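PDB 3DDD: putative Acetyltransferase, which binds coenzyme A and, as a member of the GNAT family, probably transfers an acyl group from it to another molecule. Local coordinates for residues R47-S52 and V208-I213; E59-G64 and I80-K85; V146-M151 and I239-V244; R196-E201 and L229-L234. One frame throughout, in Å; residues are numbered along the deposited sequence.

Interaction 1. Residues R47-S52 and V208-I213; sequences RESVKS and VYRGKI. With EDO (1,2-ethanediol), chain D.
The carboxylate oxygen OE2 of E48 is gripped by two donors: OG of S52, one helical turn further on, gives it a 2.7 Å bond from above the carboxylate plane, and NH2 of R210 reaches its syn lone pair at 3.1 Å. R210 completes a salt bridge with two weaker bonds to E48 OE1, from NH1 at 3.3 Å and from NH2 at 3.4 Å. Carboxylate and guanidinium lie nearly coplanar, 8° apart, so both arginine nitrogens present their N-H groups to the acid edge on. E48 gets there because CG stands anti to the backbone N (chi1 -174°) and the chain then folds at chi2. R210 occupies the second position of a type II' turn, Y209 to K212, that closes a beta hairpin; its CG lies 3.5 Å above the centre of the Y209 ring, which probably limits the swing of the arm's first carbons. A water joins S49 O to Y209 OH, and a 1,2-ethanediol, probably from the crystallisation liquor, accepts the backbone N-H of R210 through O1 at 3.0 Å. The contact is therefore a polar bridge at the surface between helix 47-60 and the hairpin, and the matched charges are likely to keep E48 ionised.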
loop_
_atom_site.group_PDB
_atom_site.type_symbol
_atom_site.label_atom_id
_atom_site.label_comp_id
_atom_site.label_asym_id
_atom_site.label_seq_id
_atom_site.Cartn_x
_atom_site.Cartn_y
_atom_site.Cartn_z
ATOM N N ARG A 47 18.379 -1.603 3.245
ATOM C CA ARG A 47 17.943 -2.345 2.070
ATOM C C ARG A 47 16.931 -3.464 2.369
ATOM O O ARG A 47 15.879 -3.582 1.720
ATOM C CB ARG A 47 19.178 -2.977 1.418
ATOM C CG ARG A 47 19.332 -2.693 -0.051
ATOM C CD ARG A 47 20.306 -3.647 -0.699
ATOM N NE ARG A 47 19.775 -4.207 -1.945
ATOM C CZ ARG A 47 19.671 -3.546 -3.092
ATOM N NH1 ARG A 47 20.045 -2.275 -3.176
ATOM N NH2 ARG A 47 19.180 -4.159 -4.164
ATOM N N GLU A 48 17.289 -4.289 3.344
ATOM C CA GLU A 48 16.516 -5.433 3.788
ATOM C C GLU A 48 15.068 -5.062 4.054
ATOM O O GLU A 48 14.149 -5.843 3.873
ATOM C CB GLU A 48 17.174 -5.980 5.070
ATOM C CG GLU A 48 16.580 -7.272 5.617
ATOM C CD GLU A 48 15.264 -7.067 6.353
ATOM O OE1 GLU A 48 15.029 -5.957 6.892
ATOM O OE2 GLU A 48 14.461 -8.031 6.379
ATOM N N SER A 49 14.868 -3.847 4.501
ATOM C CA SER A 49 13.534 -3.341 4.736
ATOM C C SER A 49 12.677 -3.461 3.467
ATOM O O SER A 49 11.551 -3.978 3.498
ATOM C CB SER A 49 13.664 -1.881 5.173
ATOM O OG SER A 49 12.535 -1.510 5.900
ATOM N N VAL A 50 13.217 -2.960 2.354
ATOM C CA VAL A 50 12.517 -2.943 1.059
ATOM C C VAL A 50 12.417 -4.370 0.499
ATOM O O VAL A 50 11.377 -4.758 -0.002
ATOM C CB VAL A 50 13.228 -2.017 0.015
ATOM C CG1 VAL A 50 12.327 -1.738 -1.208
ATOM C CG2 VAL A 50 13.662 -0.698 0.672
ATOM N N LYS A 51 13.486 -5.148 0.621
ATOM C CA LYS A 51 13.512 -6.520 0.120
ATOM C C LYS A 51 12.388 -7.374 0.733
ATOM O O LYS A 51 11.665 -8.078 0.035
ATOM C CB LYS A 51 14.873 -7.171 0.406
ATOM C CG LYS A 51 14.906 -8.633 -0.020
ATOM C CD LYS A 51 16.274 -9.112 -0.438
ATOM C CE LYS A 51 16.858 -10.095 0.542
ATOM N NZ LYS A 51 16.308 -11.450 0.304
ATOM N N SER A 52 12.239 -7.294 2.047
ATOM C CA SER A 52 11.199 -8.043 2.726
ATOM C C SER A 52 9.808 -7.567 2.342
ATOM O O SER A 52 8.890 -8.375 2.202
ATOM C CB SER A 52 11.411 -7.971 4.234
ATOM O OG SER A 52 12.644 -8.607 4.530
ATOM N N VAL A 208 0.488 -4.668 13.196
ATOM C CA VAL A 208 1.744 -3.983 13.454
ATOM C C VAL A 208 2.842 -4.791 12.793
ATOM O O VAL A 208 3.023 -5.961 13.104
ATOM C CB VAL A 208 2.015 -3.827 14.981
ATOM C CG1 VAL A 208 3.342 -3.127 15.229
ATOM C CG2 VAL A 208 0.913 -3.058 15.616
ATOM N N TYR A 209 3.548 -4.158 11.858
ATOM C CA TYR A 209 4.634 -4.771 11.150
ATOM C C TYR A 209 5.771 -3.790 11.134
ATOM O O TYR A 209 5.605 -2.690 10.620
ATOM C CB TYR A 209 4.212 -5.096 9.701
ATOM C CG TYR A 209 5.348 -5.697 8.900
ATOM C CD1 TYR A 209 5.918 -6.929 9.264
ATOM C CD2 TYR A 209 5.879 -5.034 7.805
ATOM C CE1 TYR A 209 6.953 -7.481 8.526
ATOM C CE2 TYR A 209 6.928 -5.568 7.090
ATOM C CZ TYR A 209 7.445 -6.798 7.433
ATOM O OH TYR A 209 8.511 -7.282 6.703
ATOM N N ARG A 210 6.923 -4.177 11.689
ATOM C CA ARG A 210 8.042 -3.265 11.858
ATOM C C ARG A 210 7.596 -2.010 12.639
ATOM O O ARG A 210 7.014 -2.108 13.733
ATOM C CB ARG A 210 8.621 -2.919 10.509
ATOM C CG ARG A 210 8.978 -4.155 9.641
ATOM C CD ARG A 210 10.015 -5.035 10.294
ATOM N NE ARG A 210 10.522 -6.101 9.423
ATOM C CZ ARG A 210 11.633 -6.048 8.684
ATOM N NH1 ARG A 210 12.413 -4.967 8.659
ATOM N NH2 ARG A 210 11.974 -7.102 7.953
ATOM N N GLY A 211 7.825 -0.823 12.120
ATOM C CA GLY A 211 7.453 0.352 12.918
ATOM C C GLY A 211 6.154 0.939 12.433
ATOM O O GLY A 211 5.941 2.149 12.522
ATOM N N LYS A 212 5.289 0.099 11.883
ATOM C CA LYS A 212 4.122 0.616 11.171
ATOM C C LYS A 212 2.884 -0.093 11.653
ATOM O O LYS A 212 2.916 -1.291 11.896
ATOM C CB LYS A 212 4.290 0.440 9.669
ATOM C CG LYS A 212 5.571 1.054 9.073
ATOM C CD LYS A 212 5.757 0.594 7.596
ATOM N N ILE A 213 1.815 0.667 11.862
ATOM C CA ILE A 213 0.491 0.078 12.084
ATOM C C ILE A 213 -0.374 0.345 10.840
ATOM O O ILE A 213 -0.519 1.487 10.352
ATOM C CB ILE A 213 -0.211 0.584 13.386
ATOM C CG1 ILE A 213 -1.592 -0.087 13.552
ATOM C CG2 ILE A 213 -0.272 2.119 13.421
ATOM C CD1 ILE A 213 -2.306 0.182 14.857
HETATM C C1 EDO D . 6.566 -6.858 13.796
HETATM O O1 EDO D . 7.203 -7.068 12.547
HETATM C C2 EDO D . 7.585 -6.128 14.662
HETATM O O2 EDO D . 7.011 -5.935 15.956
HETATM O O HOH W 1 9.913 -4.776 5.677
#

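Interaction 2. Residues E59-G64 and I80-K85; sequences EVQPDG and IFFYNK
This is a buried contact in the N-terminal GNAT region, where the loop leaving helix 47-60 is fastened to the end of strand 73-82 by a side-chain hydrogen bond, a backbone hydrogen bond and apolar packing. Q61 carries it. With CG anti to the backbone N (chi1 -161°) and a bend at chi2, its amide runs beside the strand, and OE1 accepts the N-H of F82 at 3.0 Å, the donor standing 41° out of the carbonyl plane. The other end of the amide is held too: NE2 gives a nearly straight bond of 2.9 Å to D63 OD1, which fixes the flip of the group. Q61 to G64 form a type I beta turn, and just before strand 65-70, which pairs antiparallel with strand 73-82, G64 O takes the N-H of I80 at 3.0 Å. On the helix side of the turn, V60 CG1 comes within 3.9 Å of F81 CD1, while Q61 CB lies 3.6 Å from that same ring atom. The Q61 amide meets the F82 ring at its edge, their planes 86° apart.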
loop_
_atom_site.group_PDB
_atom_site.type_symbol
_atom_site.label_atom_id
_atom_site.label_comp_id
_atom_site.label_asym_id
_atom_site.label_seq_id
_atom_site.Cartn_x
_atom_site.Cartn_y
_atom_site.Cartn_z
ATOM N N GLU A 59 4.166 -12.383 -2.995
ATOM C CA GLU A 59 3.259 -13.391 -2.445
ATOM C C GLU A 59 1.784 -12.981 -2.613
ATOM O O GLU A 59 0.931 -13.803 -2.891
ATOM C CB GLU A 59 3.531 -13.630 -0.956
ATOM C CG GLU A 59 4.490 -14.751 -0.692
ATOM C CD GLU A 59 4.694 -15.026 0.787
ATOM O OE1 GLU A 59 3.785 -14.726 1.615
ATOM O OE2 GLU A 59 5.787 -15.552 1.113
ATOM N N VAL A 60 1.492 -11.710 -2.369
ATOM C CA VAL A 60 0.139 -11.186 -2.523
ATOM C C VAL A 60 -0.291 -11.265 -4.000
ATOM O O VAL A 60 -1.415 -11.674 -4.313
ATOM C CB VAL A 60 0.052 -9.760 -1.917
ATOM C CG1 VAL A 60 -1.279 -9.092 -2.195
ATOM C CG2 VAL A 60 0.313 -9.841 -0.377
ATOM N N GLN A 61 0.602 -10.918 -4.917
ATOM C CA GLN A 61 0.255 -10.933 -6.339
ATOM C C GLN A 61 1.434 -11.400 -7.164
ATOM O O GLN A 61 2.227 -10.595 -7.651
ATOM C CB GLN A 61 -0.247 -9.563 -6.786
ATOM C CG GLN A 61 -1.059 -9.598 -8.104
ATOM C CD GLN A 61 -2.412 -10.286 -7.965
ATOM O OE1 GLN A 61 -3.244 -9.881 -7.160
ATOM N NE2 GLN A 61 -2.637 -11.318 -8.768
ATOM N N PRO A 62 1.610 -12.733 -7.260
ATOM C CA PRO A 62 2.800 -13.274 -7.944
ATOM C C PRO A 62 3.048 -12.781 -9.355
ATOM O O PRO A 62 4.208 -12.647 -9.768
ATOM C CB PRO A 62 2.575 -14.791 -7.902
ATOM C CG PRO A 62 1.720 -15.001 -6.656
ATOM C CD PRO A 62 0.778 -13.792 -6.638
ATOM N N ASP A 63 1.972 -12.531 -10.086
ATOM C CA ASP A 63 2.016 -12.023 -11.453
ATOM C C ASP A 63 1.647 -10.548 -11.502
ATOM O O ASP A 63 1.130 -10.042 -12.498
ATOM C CB ASP A 63 1.054 -12.813 -12.353
ATOM C CG ASP A 63 -0.395 -12.850 -11.815
ATOM O OD1 ASP A 63 -0.680 -12.341 -10.705
ATOM O OD2 ASP A 63 -1.260 -13.420 -12.508
ATOM N N GLY A 64 1.916 -9.832 -10.430
ATOM C CA GLY A 64 1.451 -8.449 -10.351
ATOM C C GLY A 64 2.477 -7.413 -10.704
ATOM O O GLY A 64 2.152 -6.250 -10.797
ATOM N N ILE A 80 0.274 -4.247 -9.620
ATOM C CA ILE A 80 -1.179 -4.262 -9.477
ATOM C C ILE A 80 -1.510 -5.393 -8.485
ATOM O O ILE A 80 -0.876 -6.457 -8.505
ATOM C CB ILE A 80 -1.908 -4.381 -10.852
ATOM C CG1 ILE A 80 -3.399 -4.148 -10.669
ATOM C CG2 ILE A 80 -1.625 -5.701 -11.582
ATOM C CD1 ILE A 80 -4.108 -3.879 -11.897
ATOM N N PHE A 81 -2.402 -5.097 -7.550
ATOM C CA PHE A 81 -2.857 -6.050 -6.545
ATOM C C PHE A 81 -4.378 -6.172 -6.654
ATOM O O PHE A 81 -5.089 -5.189 -6.519
ATOM C CB PHE A 81 -2.425 -5.604 -5.132
ATOM C CG PHE A 81 -0.934 -5.395 -4.999
ATOM C CD1 PHE A 81 -0.084 -6.472 -4.856
ATOM C CD2 PHE A 81 -0.384 -4.120 -5.052
ATOM C CE1 PHE A 81 1.289 -6.286 -4.768
ATOM C CE2 PHE A 81 0.969 -3.924 -4.939
ATOM C CZ PHE A 81 1.812 -4.994 -4.796
ATOM N N PHE A 82 -4.850 -7.383 -6.933
ATOM C CA PHE A 82 -6.283 -7.657 -7.108
ATOM C C PHE A 82 -7.015 -8.120 -5.870
ATOM O O PHE A 82 -6.571 -9.018 -5.161
ATOM C CB PHE A 82 -6.500 -8.724 -8.182
ATOM C CG PHE A 82 -6.211 -8.236 -9.544
ATOM C CD1 PHE A 82 -7.125 -7.451 -10.203
ATOM C CD2 PHE A 82 -4.988 -8.508 -10.135
ATOM C CE1 PHE A 82 -6.832 -6.951 -11.455
ATOM C CE2 PHE A 82 -4.688 -8.032 -11.364
ATOM C CZ PHE A 82 -5.607 -7.255 -12.039
ATOM N N TYR A 83 -8.149 -7.495 -5.633
ATOM C CA TYR A 83 -9.145 -7.995 -4.692
ATOM C C TYR A 83 -10.402 -8.380 -5.520
ATOM O O TYR A 83 -10.311 -8.595 -6.749
ATOM C CB TYR A 83 -9.406 -6.932 -3.622
ATOM C CG TYR A 83 -8.134 -6.370 -3.078
ATOM C CD1 TYR A 83 -7.252 -7.178 -2.376
ATOM C CD2 TYR A 83 -7.770 -5.040 -3.312
ATOM C CE1 TYR A 83 -6.068 -6.684 -1.898
ATOM C CE2 TYR A 83 -6.581 -4.523 -2.820
ATOM C CZ TYR A 83 -5.728 -5.351 -2.119
ATOM O OH TYR A 83 -4.542 -4.863 -1.647
ATOM N N ASN A 84 -11.561 -8.457 -4.889
ATOM C CA ASN A 84 -12.736 -9.028 -5.568
ATOM C C ASN A 84 -13.375 -8.041 -6.515
ATOM O O ASN A 84 -13.837 -8.415 -7.579
ATOM C CB ASN A 84 -13.787 -9.516 -4.556
ATOM C CG ASN A 84 -13.256 -10.594 -3.614
ATOM O OD1 ASN A 84 -12.220 -11.190 -3.866
ATOM N ND2 ASN A 84 -13.974 -10.844 -2.527
ATOM N N LYS A 85 -13.385 -6.778 -6.122
ATOM C CA LYS A 85 -14.136 -5.745 -6.822
ATOM C C LYS A 85 -13.239 -4.661 -7.371
ATOM O O LYS A 85 -13.659 -3.868 -8.203
ATOM C CB LYS A 85 -15.081 -5.080 -5.840
ATOM C CG LYS A 85 -16.168 -5.999 -5.241
ATOM C CD LYS A 85 -17.191 -5.169 -4.442
ATOM C CE LYS A 85 -17.994 -6.045 -3.473
ATOM N NZ LYS A 85 -17.116 -6.485 -2.337
#

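Interaction 3. Residues V146-M151 and I239-V244; sequences VRYELM and IIIPEV
The Y148 ring is met obliquely by I241, whose CD1 comes within 4.0 Å of Y148 CD2, the two side chains crossing at about a right angle; in the modelled conformer of R147, one of two, the guanidinium is likewise approached at a slant by I240 CD1, 3.9 Å from R147 NE. These contacts lie on the two faces of an antiparallel pairing in which V146 faces I241 and Y148 faces I239 as hydrogen-bonded pairs, with R147 and I240 the non-hydrogen-bonded pair between them. Four backbone bonds close the ladder; V146 N to I241 O, at 2.8 Å, is the shortest. I240 and R147 run side by side, CG1 of the isoleucine 3.9 Å from CG of the arginine. An alanine in place of I240 would remove CG1, CG2 and CD1, and the R147 chain would probably lose its flank and be freer to turn. Beyond the ladder, L150 CD2 packs on I239 CG2. Helix 246-252 covers the face with Y148 and I241, whereas Y285 touches both R147 and I240 on the other; strand 258-267 pairs with the far edge of strand 140-149.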
loop_
_atom_site.group_PDB
_atom_site.type_symbol
_atom_site.label_atom_id
_atom_site.label_comp_id
_atom_site.label_asym_id
_atom_site.label_seq_id
_atom_site.Cartn_x
_atom_site.Cartn_y
_atom_site.Cartn_z
ATOM N N VAL A 146 -2.771 10.481 4.583
ATOM C CA VAL A 146 -1.665 11.246 5.209
ATOM C C VAL A 146 -0.840 10.396 6.178
ATOM O O VAL A 146 -1.370 9.813 7.125
ATOM C CB VAL A 146 -2.197 12.504 5.904
ATOM C CG1 VAL A 146 -1.071 13.341 6.463
ATOM C CG2 VAL A 146 -3.007 13.333 4.908
ATOM N N ARG A 147 0.462 10.328 5.916
ATOM C CA ARG A 147 1.409 9.524 6.682
ATOM C C ARG A 147 1.934 10.373 7.847
ATOM O O ARG A 147 2.508 11.447 7.625
ATOM C CB ARG A 147 2.553 9.072 5.752
ATOM C CG ARG A 147 3.579 8.069 6.336
ATOM C CD ARG A 147 4.683 7.713 5.289
ATOM N NE ARG A 147 4.479 6.440 4.567
ATOM C CZ ARG A 147 4.893 6.172 3.317
ATOM N NH1 ARG A 147 5.534 7.087 2.568
ATOM N NH2 ARG A 147 4.640 4.973 2.791
ATOM N N TYR A 148 1.703 9.899 9.076
ATOM C CA TYR A 148 2.117 10.586 10.299
ATOM C C TYR A 148 3.089 9.715 11.037
ATOM O O TYR A 148 2.940 8.505 11.036
ATOM C CB TYR A 148 0.922 10.864 11.223
ATOM C CG TYR A 148 0.089 12.040 10.765
ATOM C CD1 TYR A 148 0.508 13.342 11.006
ATOM C CD2 TYR A 148 -1.099 11.851 10.065
ATOM C CE1 TYR A 148 -0.242 14.427 10.598
ATOM C CE2 TYR A 148 -1.866 12.928 9.655
ATOM C CZ TYR A 148 -1.430 14.214 9.924
ATOM O OH TYR A 148 -2.175 15.280 9.497
ATOM N N GLU A 149 4.082 10.338 11.666
ATOM C CA GLU A 149 4.984 9.635 12.548
ATOM C C GLU A 149 4.571 10.035 13.955
ATOM O O GLU A 149 4.355 11.214 14.226
ATOM C CB GLU A 149 6.447 10.026 12.300
ATOM C CG GLU A 149 7.417 9.159 13.032
ATOM C CD GLU A 149 8.863 9.650 12.956
ATOM O OE1 GLU A 149 9.298 10.139 11.901
ATOM O OE2 GLU A 149 9.564 9.552 13.969
ATOM N N LEU A 150 4.485 9.042 14.834
ATOM C CA LEU A 150 3.980 9.191 16.187
ATOM C C LEU A 150 5.224 9.347 17.070
ATOM O O LEU A 150 6.090 8.486 17.060
ATOM C CB LEU A 150 3.180 7.927 16.588
ATOM C CG LEU A 150 2.026 7.429 15.696
ATOM C CD1 LEU A 150 1.404 6.115 16.200
ATOM C CD2 LEU A 150 0.958 8.486 15.525
HETATM N N MSE A 151 5.340 10.471 17.761
HETATM C CA MSE A 151 6.622 10.878 18.337
HETATM C C MSE A 151 6.770 10.523 19.805
HETATM O O MSE A 151 7.851 10.138 20.216
HETATM C CB MSE A 151 6.849 12.384 18.173
HETATM C CG MSE A 151 6.849 12.905 16.715
HETATM SE SE MSE A 151 7.865 11.838 15.444
HETATM C CE MSE A 151 9.642 12.147 16.214
ATOM N N ILE A 239 1.537 5.734 10.922
ATOM C CA ILE A 239 0.158 5.444 10.576
ATOM C C ILE A 239 -0.211 6.302 9.375
ATOM O O ILE A 239 0.234 7.449 9.236
ATOM C CB ILE A 239 -0.804 5.710 11.794
ATOM C CG1 ILE A 239 -2.230 5.262 11.468
ATOM C CG2 ILE A 239 -0.726 7.148 12.192
ATOM C CD1 ILE A 239 -3.234 5.237 12.602
ATOM N N ILE A 240 -0.984 5.733 8.458
ATOM C CA ILE A 240 -1.436 6.480 7.296
ATOM C C ILE A 240 -2.957 6.566 7.396
ATOM O O ILE A 240 -3.672 5.558 7.234
ATOM C CB ILE A 240 -1.004 5.825 5.956
ATOM C CG1 ILE A 240 0.510 5.668 5.887
ATOM C CG2 ILE A 240 -1.443 6.663 4.832
ATOM C CD1 ILE A 240 0.981 4.743 4.777
ATOM N N ILE A 241 -3.417 7.791 7.629
ATOM C CA ILE A 241 -4.792 8.110 7.936
ATOM C C ILE A 241 -5.521 8.669 6.713
ATOM O O ILE A 241 -5.024 9.594 6.082
ATOM C CB ILE A 241 -4.820 9.205 9.036
ATOM C CG1 ILE A 241 -4.193 8.673 10.323
ATOM C CG2 ILE A 241 -6.219 9.647 9.303
ATOM C CD1 ILE A 241 -4.220 9.706 11.411
ATOM N N PRO A 242 -6.727 8.165 6.423
ATOM C CA PRO A 242 -7.535 8.790 5.390
ATOM C C PRO A 242 -8.069 10.094 5.966
ATOM O O PRO A 242 -8.659 10.083 7.033
ATOM C CB PRO A 242 -8.660 7.781 5.146
ATOM C CG PRO A 242 -8.390 6.619 6.006
ATOM C CD PRO A 242 -7.432 7.049 7.066
ATOM N N GLU A 243 -7.861 11.197 5.262
ATOM C CA GLU A 243 -8.135 12.533 5.806
ATOM C C GLU A 243 -9.645 12.759 6.048
ATOM O O GLU A 243 -10.024 13.680 6.773
ATOM C CB GLU A 243 -7.517 13.600 4.875
ATOM C CG GLU A 243 -7.490 15.046 5.396
ATOM C CD GLU A 243 -6.658 15.992 4.519
ATOM O OE1 GLU A 243 -6.209 15.591 3.432
ATOM O OE2 GLU A 243 -6.461 17.158 4.915
ATOM N N VAL A 244 -10.489 11.912 5.449
ATOM C CA VAL A 244 -11.944 11.972 5.631
ATOM C C VAL A 244 -12.448 11.282 6.896
ATOM O O VAL A 244 -13.630 11.360 7.187
ATOM C CB VAL A 244 -12.709 11.339 4.448
ATOM C CG1 VAL A 244 -12.609 12.229 3.213
ATOM C CG2 VAL A 244 -12.234 9.927 4.185
#

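Interaction 4. Residues R196-E201 and L229-L234; sequences RLLCAE and LKAFQL. With EDO (1,2-ethanediol), chain D.
From CB, the side chain of L198 rises off strand 196-200 toward helix 221-233, its CG anti to the carbonyl carbon (chi1 -56°), and forks at CG into two methyls that find different partners. CD1 presses on the helix backbone itself, 3.8 Å from CA of A231, with A231 CB a little further off and CG of K230 at 4.0 Å. CD2 turns to the end of the helix and meets CD1 of L234 at 3.6 Å. The small side chain of A231 is consistent with so close an approach of the leucine to the helix. This is the strand-to-helix packing of the C-terminal GNAT domain, in which helix 221-233 lies against strands 196-200 and 204-209, and V208 of the latter touches both L198 and A231. L234, the first residue beyond the helix, also lays its CD1 3.9 Å from CD of R196, the two side chains crossing at about a right angle. R196 stretches out from CG to NE; its NH1 forms a salt bridge with E163, and NE makes a weak bond of 3.3 Å to O2 of a 1,2-ethanediol at the guanidinium edge. K230 bends at chi2 and chi3, carrying NZ forward along the helix to Q233 OE1 at 2.9 Å. A serine in place of K230 would probably leave the amide oxygen of Q233 without this donor and take away the methylene that flanks L198 CD1.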
loop_
_atom_site.group_PDB
_atom_site.type_symbol
_atom_site.label_atom_id
_atom_site.label_comp_id
_atom_site.label_asym_id
_atom_site.label_seq_id
_atom_site.Cartn_x
_atom_site.Cartn_y
_atom_site.Cartn_z
ATOM N N ARG A 196 2.011 -8.403 13.816
ATOM C CA ARG A 196 1.221 -8.773 14.979
ATOM C C ARG A 196 -0.186 -8.255 14.819
ATOM O O ARG A 196 -0.357 -7.088 14.515
ATOM C CB ARG A 196 1.799 -8.134 16.212
ATOM C CG ARG A 196 3.286 -8.500 16.516
ATOM C CD ARG A 196 3.821 -7.456 17.522
ATOM N NE ARG A 196 5.155 -7.708 18.064
ATOM C CZ ARG A 196 5.418 -8.586 19.014
ATOM N NH1 ARG A 196 4.452 -9.338 19.529
ATOM N NH2 ARG A 196 6.658 -8.713 19.436
ATOM N N LEU A 197 -1.188 -9.108 15.053
ATOM C CA LEU A 197 -2.575 -8.689 14.961
ATOM C C LEU A 197 -3.111 -8.379 16.376
ATOM O O LEU A 197 -3.241 -9.261 17.238
ATOM C CB LEU A 197 -3.399 -9.744 14.223
ATOM C CG LEU A 197 -4.903 -9.501 14.071
ATOM C CD1 LEU A 197 -5.206 -8.326 13.146
ATOM C CD2 LEU A 197 -5.568 -10.774 13.604
ATOM N N LEU A 198 -3.409 -7.109 16.613
ATOM C CA LEU A 198 -3.885 -6.667 17.915
ATOM C C LEU A 198 -5.378 -6.457 17.811
ATOM O O LEU A 198 -5.834 -5.876 16.851
ATOM C CB LEU A 198 -3.187 -5.378 18.333
ATOM C CG LEU A 198 -1.655 -5.398 18.380
ATOM C CD1 LEU A 198 -1.141 -4.016 18.809
ATOM C CD2 LEU A 198 -1.122 -6.491 19.320
ATOM N N CYS A 199 -6.123 -6.942 18.801
ATOM C CA CYS A 199 -7.561 -6.935 18.786
ATOM C C CYS A 199 -8.077 -6.398 20.112
ATOM O O CYS A 199 -7.545 -6.736 21.169
ATOM C CB CYS A 199 -8.077 -8.369 18.591
ATOM S SG CYS A 199 -7.643 -9.170 16.974
ATOM N N ALA A 200 -9.117 -5.570 20.049
ATOM C CA ALA A 200 -9.746 -5.006 21.240
ATOM C C ALA A 200 -11.173 -5.456 21.212
ATOM O O ALA A 200 -11.850 -5.250 20.213
ATOM C CB ALA A 200 -9.708 -3.513 21.216
ATOM N N GLU A 201 -11.629 -6.070 22.306
ATOM C CA GLU A 201 -13.031 -6.442 22.440
ATOM C C GLU A 201 -13.303 -7.279 21.174
ATOM O O GLU A 201 -12.399 -8.062 20.746
ATOM C CB GLU A 201 -13.858 -5.143 22.638
ATOM C CG GLU A 201 -13.509 -4.504 24.027
ATOM C CD GLU A 201 -13.593 -2.960 24.144
ATOM O OE1 GLU A 201 -14.588 -2.363 23.669
ATOM O OE2 GLU A 201 -12.658 -2.355 24.755
ATOM N N LEU A 229 -2.408 2.752 21.274
ATOM C CA LEU A 229 -1.495 2.823 22.423
ATOM C C LEU A 229 -0.679 1.537 22.581
ATOM O O LEU A 229 0.511 1.599 22.839
ATOM C CB LEU A 229 -2.252 3.101 23.736
ATOM C CG LEU A 229 -2.938 4.439 23.976
ATOM C CD1 LEU A 229 -3.795 4.304 25.255
ATOM C CD2 LEU A 229 -1.968 5.586 24.120
ATOM N N LYS A 230 -1.333 0.387 22.470
ATOM C CA LYS A 230 -0.665 -0.917 22.548
ATOM C C LYS A 230 0.299 -1.152 21.363
ATOM O O LYS A 230 1.362 -1.756 21.516
ATOM C CB LYS A 230 -1.709 -2.040 22.628
ATOM C CG LYS A 230 -1.164 -3.476 22.758
ATOM C CD LYS A 230 -0.300 -3.697 24.001
ATOM C CE LYS A 230 -1.117 -3.648 25.279
ATOM N NZ LYS A 230 -0.317 -3.535 26.557
ATOM N N ALA A 231 -0.082 -0.657 20.197
ATOM C CA ALA A 231 0.747 -0.741 18.996
ATOM C C ALA A 231 2.016 0.050 19.201
ATOM O O ALA A 231 3.093 -0.396 18.821
ATOM C CB ALA A 231 -0.030 -0.240 17.754
ATOM N N PHE A 232 1.905 1.217 19.821
ATOM C CA PHE A 232 3.077 2.064 20.065
ATOM C C PHE A 232 4.042 1.336 21.012
ATOM O O PHE A 232 5.257 1.367 20.853
ATOM C CB PHE A 232 2.650 3.420 20.649
ATOM C CG PHE A 232 3.770 4.425 20.713
ATOM C CD1 PHE A 232 4.713 4.372 21.739
ATOM C CD2 PHE A 232 3.889 5.409 19.740
ATOM C CE1 PHE A 232 5.790 5.262 21.764
ATOM C CE2 PHE A 232 4.916 6.326 19.774
ATOM C CZ PHE A 232 5.883 6.255 20.785
ATOM N N GLN A 233 3.475 0.682 22.005
ATOM C CA GLN A 233 4.223 -0.099 22.943
ATOM C C GLN A 233 4.963 -1.234 22.241
ATOM O O GLN A 233 6.077 -1.570 22.622
ATOM C CB GLN A 233 3.240 -0.649 23.979
ATOM C CG GLN A 233 3.845 -1.511 25.044
ATOM C CD GLN A 233 2.796 -2.132 25.911
ATOM O OE1 GLN A 233 1.707 -1.555 26.103
ATOM N NE2 GLN A 233 3.103 -3.318 26.452
ATOM N N LEU A 234 4.355 -1.799 21.196
ATOM C CA LEU A 234 4.986 -2.848 20.407
ATOM C C LEU A 234 5.804 -2.331 19.199
ATOM O O LEU A 234 6.150 -3.087 18.295
ATOM C CB LEU A 234 3.940 -3.867 19.986
ATOM C CG LEU A 234 3.169 -4.586 21.109
ATOM C CD1 LEU A 234 2.172 -5.570 20.527
ATOM C CD2 LEU A 234 4.087 -5.297 22.032
HETATM C C1 EDO D . 6.566 -6.858 13.796
HETATM O O1 EDO D . 7.203 -7.068 12.547
HETATM C C2 EDO D . 7.585 -6.128 14.662
HETATM O O2 EDO D . 7.011 -5.935 15.956
#

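In the fold
Followed from the N terminus, helix 47-60 enters interaction 1 with its first turn and interaction 2 with its last. Interaction 2 closes first, a short loop around strand 65-70 and most of strand 73-82, and it falls wholly within the long loop of interaction 1, which joins the N-terminal GNAT region to a hairpin of the C-terminal one. Interaction 3 opens at strand 140-149, before that long loop has closed, and ends at strand 238-242, so interactions 1 and 3 cross. Interaction 4 lies within the span of interaction 3 and also crosses interaction 1. Interactions 1, 3 and 4 touch one another: I213 packs on I239, V208 on A231, and L150 on F232, whereas interaction 2 stands apart.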